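Local structure of 4-hydroxybutyrate CoA-transferase (Porphyromonas gingivalis, 3D3U) at residues 296-301 / 341-346; 157-162 / 179-184. The protein probably transfers coenzyme A from an acyl-CoA to a carboxylate such as acetate or 4-hydroxybutyrate. All blocks are in the same frame, centred on the assembly; numbering follows the deposited sequence.

Contact 1 (296-301 / 341-346); sequences NNPDVI and FLRGAK
Ile301 and Phe341 make the main apolar touch between the two helices, their side chains crossing at about a right angle. The CD1 methyl of Ile301 lies over one face of the Phe341 ring, displaced toward the rim, in a CH-pi contact 3.8 Å from the ring centroid and 20° off the normal. A branched aliphatic residue suits this place because its two arms serve different partners. CG1, beside the backbone N (chi1 -72°), leads to the ring, while CG2, anti to that nitrogen, lies against the backbone of Gly344. Pro298 adds its own ring, with CB 3.8 Å from Gly344 CA and CG near the CB of the exposed Arg343.

Backbone approaches backbone at Gly344: having no side chain, it lies directly against Pro298, the two CA atoms 3.6 Å apart. Here two short helices of the C-terminal family domain pack together, the first turn of 298-303 against the C-terminal half of 338-345, beside parallel strand 307-311 of the mixed sheet, which borders Ile301 and Ala345.

No hydrogen bond spans the two segments, and polar contact is sparse. Gly344 CA offers a CA-H...O contact to Pro298 O. The amide of Asn296 is turned 72° from the Phe341 ring plane, with OD1 3.8 Å from CE2; its ND2 donates instead to Glu239 and Asp340, which suits an amide in a buried position.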
loop_
_atom_site.group_PDB
_atom_site.type_symbol
_atom_site.label_atom_id
_atom_site.label_comp_id
_atom_site.label_asym_id
_atom_site.label_seq_id
_atom_site.Cartn_x
_atom_site.Cartn_y
_atom_site.Cartn_z
ATOM N N ASN A 296 8.891 3.981 -1.053
ATOM C CA ASN A 296 9.312 2.908 -0.194
ATOM C C ASN A 296 10.790 2.739 -0.126
ATOM O O ASN A 296 11.307 1.796 0.517
ATOM C CB ASN A 296 8.723 1.591 -0.633
ATOM C CG ASN A 296 7.306 1.352 -0.049
ATOM O OD1 ASN A 296 6.390 2.215 -0.196
ATOM N ND2 ASN A 296 7.112 0.156 0.600
ATOM N N ASN A 297 11.496 3.633 -0.789
ATOM C CA ASN A 297 12.918 3.580 -0.764
ATOM C C ASN A 297 13.435 4.121 0.591
ATOM O O ASN A 297 13.190 5.279 0.916
ATOM C CB ASN A 297 13.472 4.391 -1.921
ATOM C CG ASN A 297 14.943 4.175 -2.068
ATOM O OD1 ASN A 297 15.763 4.650 -1.229
ATOM N ND2 ASN A 297 15.298 3.330 -3.061
ATOM N N PRO A 298 14.116 3.294 1.398
ATOM C CA PRO A 298 14.530 3.691 2.745
ATOM C C PRO A 298 15.298 5.006 2.769
ATOM O O PRO A 298 15.261 5.801 3.755
ATOM C CB PRO A 298 15.463 2.547 3.136
ATOM C CG PRO A 298 14.902 1.364 2.434
ATOM C CD PRO A 298 14.516 1.900 1.099
ATOM N N ASP A 299 16.000 5.225 1.664
ATOM C CA ASP A 299 16.707 6.464 1.410
ATOM C C ASP A 299 15.776 7.645 1.308
ATOM O O ASP A 299 16.043 8.671 1.895
ATOM C CB ASP A 299 17.279 6.352 0.055
ATOM C CG ASP A 299 18.677 6.640 0.037
ATOM O OD1 ASP A 299 19.399 5.688 0.522
ATOM O OD2 ASP A 299 19.078 7.762 -0.448
ATOM N N VAL A 300 14.697 7.529 0.538
ATOM C CA VAL A 300 13.740 8.620 0.526
ATOM C C VAL A 300 12.988 8.730 1.794
ATOM O O VAL A 300 12.890 9.829 2.325
ATOM C CB VAL A 300 12.657 8.571 -0.565
ATOM C CG1 VAL A 300 11.969 9.956 -0.637
ATOM C CG2 VAL A 300 13.259 8.213 -1.928
ATOM N N ILE A 301 12.423 7.621 2.265
ATOM C CA ILE A 301 11.839 7.575 3.601
ATOM C C ILE A 301 12.706 8.310 4.615
ATOM O O ILE A 301 12.258 9.179 5.415
ATOM C CB ILE A 301 11.662 6.166 4.023
ATOM C CG1 ILE A 301 10.502 5.536 3.219
ATOM C CG2 ILE A 301 11.293 6.122 5.463
ATOM C CD1 ILE A 301 10.501 4.012 3.230
ATOM N N PHE A 341 9.805 0.319 5.289
ATOM C CA PHE A 341 9.578 1.337 6.290
ATOM C C PHE A 341 10.280 1.114 7.634
ATOM O O PHE A 341 10.689 2.062 8.254
ATOM C CB PHE A 341 8.093 1.541 6.461
ATOM C CG PHE A 341 7.538 2.488 5.512
ATOM C CD1 PHE A 341 7.796 3.839 5.642
ATOM C CD2 PHE A 341 6.761 2.075 4.472
ATOM C CE1 PHE A 341 7.296 4.773 4.769
ATOM C CE2 PHE A 341 6.218 3.036 3.532
ATOM C CZ PHE A 341 6.465 4.351 3.707
ATOM N N LEU A 342 10.466 -0.129 8.078
ATOM C CA LEU A 342 11.376 -0.378 9.221
ATOM C C LEU A 342 12.723 0.298 9.081
ATOM O O LEU A 342 13.146 1.029 10.001
ATOM C CB LEU A 342 11.646 -1.876 9.440
ATOM C CG LEU A 342 11.072 -2.580 10.673
ATOM C CD1 LEU A 342 9.468 -2.547 10.646
ATOM C CD2 LEU A 342 11.641 -4.046 10.830
ATOM N N ARG A 343 13.369 -0.023 7.941
ATOM C CA ARG A 343 14.721 0.350 7.535
ATOM C C ARG A 343 14.826 1.896 7.376
ATOM O O ARG A 343 15.766 2.564 7.843
ATOM C CB ARG A 343 15.018 -0.332 6.144
ATOM C CG ARG A 343 15.448 -1.877 6.009
ATOM C CD ARG A 343 16.210 -2.273 4.622
ATOM N NE ARG A 343 17.667 -2.008 4.651
ATOM C CZ ARG A 343 18.513 -2.585 5.553
ATOM N NH1 ARG A 343 19.844 -2.328 5.607
ATOM N NH2 ARG A 343 17.993 -3.440 6.455
ATOM N N GLY A 344 13.825 2.418 6.668
ATOM C CA GLY A 344 13.765 3.768 6.297
ATOM C C GLY A 344 13.400 4.559 7.494
ATOM O O GLY A 344 13.916 5.680 7.631
ATOM N N ALA A 345 12.550 4.036 8.396
ATOM C CA ALA A 345 12.335 4.739 9.713
ATOM C C ALA A 345 13.619 4.858 10.515
ATOM O O ALA A 345 13.781 5.834 11.280
ATOM C CB ALA A 345 11.268 4.126 10.576
ATOM N N LYS A 346 14.533 3.902 10.322
ATOM C CA LYS A 346 15.727 3.842 11.135
ATOM C C LYS A 346 16.780 4.748 10.626
ATOM O O LYS A 346 17.747 4.921 11.320
ATOM C CB LYS A 346 16.180 2.401 11.459
ATOM C CG LYS A 346 14.898 1.565 12.195
ATOM C CD LYS A 346 15.247 1.075 13.607
ATOM C CE LYS A 346 15.865 2.223 14.465
ATOM N NZ LYS A 346 16.980 1.725 15.350
#

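Contact 2 (157-162 / 179-184)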
loop_
_atom_site.group_PDB
_atom_site.type_symbol
_atom_site.label_atom_id
_atom_site.label_comp_id
_atom_site.label_asym_id
_atom_site.label_seq_id
_atom_site.Cartn_x
_atom_site.Cartn_y
_atom_site.Cartn_z
ATOM N N ASN A 157 -11.244 6.701 -17.110
ATOM C CA ASN A 157 -12.379 6.668 -16.299
ATOM C C ASN A 157 -12.798 8.064 -15.847
ATOM O O ASN A 157 -12.021 8.849 -15.203
ATOM C CB ASN A 157 -12.186 5.700 -15.181
ATOM C CG ASN A 157 -13.486 5.330 -14.529
ATOM O OD1 ASN A 157 -14.517 6.029 -14.711
ATOM N ND2 ASN A 157 -13.460 4.269 -13.713
ATOM N N LYS A 158 -14.030 8.391 -16.275
ATOM C CA LYS A 158 -14.689 9.663 -15.915
ATOM C C LYS A 158 -14.874 9.776 -14.396
ATOM O O LYS A 158 -14.910 10.871 -13.879
ATOM C CB LYS A 158 -15.976 9.951 -16.738
ATOM C CG LYS A 158 -15.565 10.583 -18.104
ATOM C CD LYS A 158 -16.651 11.295 -18.986
ATOM C CE LYS A 158 -16.105 11.642 -20.443
ATOM N NZ LYS A 158 -15.047 10.619 -20.913
ATOM N N GLN A 159 -14.904 8.629 -13.700
ATOM C CA GLN A 159 -14.974 8.589 -12.252
ATOM C C GLN A 159 -13.584 8.584 -11.542
ATOM O O GLN A 159 -13.516 8.907 -10.332
ATOM C CB GLN A 159 -15.740 7.342 -11.815
ATOM C CG GLN A 159 -16.904 7.565 -10.880
ATOM C CD GLN A 159 -18.150 7.428 -11.664
ATOM O OE1 GLN A 159 -19.150 6.792 -11.242
ATOM N NE2 GLN A 159 -18.093 7.975 -12.895
ATOM N N MET A 160 -12.497 8.186 -12.224
ATOM C CA MET A 160 -11.152 8.107 -11.552
ATOM C C MET A 160 -10.751 9.512 -11.157
ATOM O O MET A 160 -10.726 10.365 -12.027
ATOM C CB MET A 160 -10.048 7.534 -12.485
ATOM C CG MET A 160 -8.670 7.482 -11.809
ATOM S SD MET A 160 -8.631 6.387 -10.298
ATOM C CE MET A 160 -8.824 4.779 -10.952
ATOM N N PRO A 161 -10.465 9.776 -9.888
ATOM C CA PRO A 161 -9.966 11.080 -9.441
ATOM C C PRO A 161 -8.603 11.491 -10.002
ATOM O O PRO A 161 -7.794 10.657 -10.368
ATOM C CB PRO A 161 -9.807 10.888 -7.917
ATOM C CG PRO A 161 -9.834 9.541 -7.705
ATOM C CD PRO A 161 -10.615 8.869 -8.749
ATOM N N PHE A 162 -8.352 12.776 -9.997
ATOM C CA PHE A 162 -7.157 13.297 -10.529
ATOM C C PHE A 162 -6.369 13.731 -9.361
ATOM O O PHE A 162 -6.787 14.653 -8.661
ATOM C CB PHE A 162 -7.453 14.541 -11.388
ATOM C CG PHE A 162 -6.277 14.974 -12.262
ATOM C CD1 PHE A 162 -5.272 15.819 -11.761
ATOM C CD2 PHE A 162 -6.166 14.530 -13.566
ATOM C CE1 PHE A 162 -4.192 16.217 -12.535
ATOM C CE2 PHE A 162 -5.079 14.937 -14.342
ATOM C CZ PHE A 162 -4.098 15.780 -13.803
ATOM N N GLU A 179 -12.641 4.465 -23.256
ATOM C CA GLU A 179 -13.346 5.434 -22.392
ATOM C C GLU A 179 -14.415 4.766 -21.597
ATOM O O GLU A 179 -15.277 4.160 -22.162
ATOM C CB GLU A 179 -13.955 6.672 -23.063
ATOM C CG GLU A 179 -14.094 6.722 -24.524
ATOM C CD GLU A 179 -13.910 8.168 -24.923
ATOM O OE1 GLU A 179 -14.019 8.519 -26.118
ATOM O OE2 GLU A 179 -13.666 8.972 -23.997
ATOM N N VAL A 180 -14.351 4.869 -20.277
ATOM C CA VAL A 180 -15.478 4.485 -19.525
ATOM C C VAL A 180 -15.847 5.362 -18.407
ATOM O O VAL A 180 -15.244 6.395 -18.137
ATOM C CB VAL A 180 -15.403 3.025 -19.074
ATOM C CG1 VAL A 180 -15.872 2.115 -20.300
ATOM C CG2 VAL A 180 -14.041 2.624 -18.471
ATOM N N ASP A 181 -16.939 4.929 -17.831
ATOM C CA ASP A 181 -17.559 5.538 -16.718
ATOM C C ASP A 181 -18.228 4.518 -15.725
ATOM O O ASP A 181 -19.104 3.675 -16.106
ATOM C CB ASP A 181 -18.530 6.574 -17.193
ATOM C CG ASP A 181 -19.002 7.379 -16.062
ATOM O OD1 ASP A 181 -18.713 6.937 -14.925
ATOM O OD2 ASP A 181 -19.639 8.435 -16.165
ATOM N N GLU A 182 -17.730 4.547 -14.487
ATOM C CA GLU A 182 -17.928 3.457 -13.534
ATOM C C GLU A 182 -17.183 3.789 -12.221
ATOM O O GLU A 182 -16.008 4.151 -12.246
ATOM C CB GLU A 182 -17.582 2.060 -14.125
ATOM C CG GLU A 182 -18.784 1.263 -14.680
ATOM C CD GLU A 182 -18.972 -0.230 -14.104
ATOM O OE1 GLU A 182 -17.962 -1.036 -13.831
ATOM O OE2 GLU A 182 -20.198 -0.652 -13.951
ATOM N N PRO A 183 -17.884 3.665 -11.084
ATOM C CA PRO A 183 -17.390 4.136 -9.772
ATOM C C PRO A 183 -16.206 3.302 -9.251
ATOM O O PRO A 183 -16.157 2.079 -9.386
ATOM C CB PRO A 183 -18.585 3.918 -8.859
ATOM C CG PRO A 183 -19.351 2.750 -9.481
ATOM C CD PRO A 183 -19.197 2.977 -10.963
ATOM N N ILE A 184 -15.233 3.956 -8.648
ATOM C CA ILE A 184 -14.011 3.321 -8.329
ATOM C C ILE A 184 -14.278 2.387 -7.180
ATOM O O ILE A 184 -14.672 2.826 -6.167
ATOM C CB ILE A 184 -13.100 4.461 -8.017
ATOM C CG1 ILE A 184 -12.788 5.155 -9.347
ATOM C CG2 ILE A 184 -11.891 4.011 -7.194
ATOM C CD1 ILE A 184 -11.623 4.562 -10.133
#
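Asn157 ties its own turn to the neighbouring segment with the two ends of one amide. Its CG is anti to the backbone N (chi1 -163°), which carries the amide toward 179-184. There ND2 donates to Glu182 O at 2.9 Å; the bond is fairly straight (160° at the hydrogen), and the acceptor lies close to the plane of the amide. OD1 meanwhile accepts from Gln159 N at 2.8 Å in an Asx turn, with the donor standing above the carbonyl plane. Asparagine fits because it supplies a donor and an acceptor on one short, flat group, and two bonds restrain that group's rotation. Alongside, Lys158 N reaches Val180 O at 3.0 Å, a backbone bond that carries the pairing one step past the parallel Asn157-Val180 bridge.

The tighter, buried side continues at Ile184, whose CG1 packs against Gln159 O and the CA of Met160. The Ile184 and Met160 side chains meet here, though the detail at the CD1 end is doubtful; Gln123 of strand 119-125 touches both.

Toward solvent the contact becomes looser and more polar. Gln159 NE2 faces Asp181 OD1 in a hydrogen bond modelled too short for its geometry to be relied on. Lys158, a long and flexible chain suited to an exposed edge, runs alongside Glu179 in the same direction, and NZ to OE2 is a long salt bridge of 3.8 Å. Glu179 has firmer partners in Tyr7 and Arg8, and Glu182 turns to Arg39.

No helix lies between the two segments, so their connection is not a beta-alpha-beta crossover; the contact pairs the C-terminal ends of neighbouring parallel strands, 151-157 and the edge strand 176-180, in an alpha/beta sheet.

In the fold
The two contacts lie on opposite sides of the chain's centre, with their own centres 33 Å apart and their nearest atoms about 19 Å apart, so neither touches the other. Along the chain they follow in series: 157-162 / 179-184 closes before 296-301 / 341-346 opens. Contact 1 is the more central, about 14 Å from the chain centre to its own centre against 21 Å for contact 2. Contact 2 sits where the first, parallel sheet passes over to the mixed sheet: its loop 157-162 leads into outer strand 164-165 of that sheet, and Pro161 and Ile184 touch helix 275-281. Contact 1 lies beside the same mixed sheet, at strand 307-311.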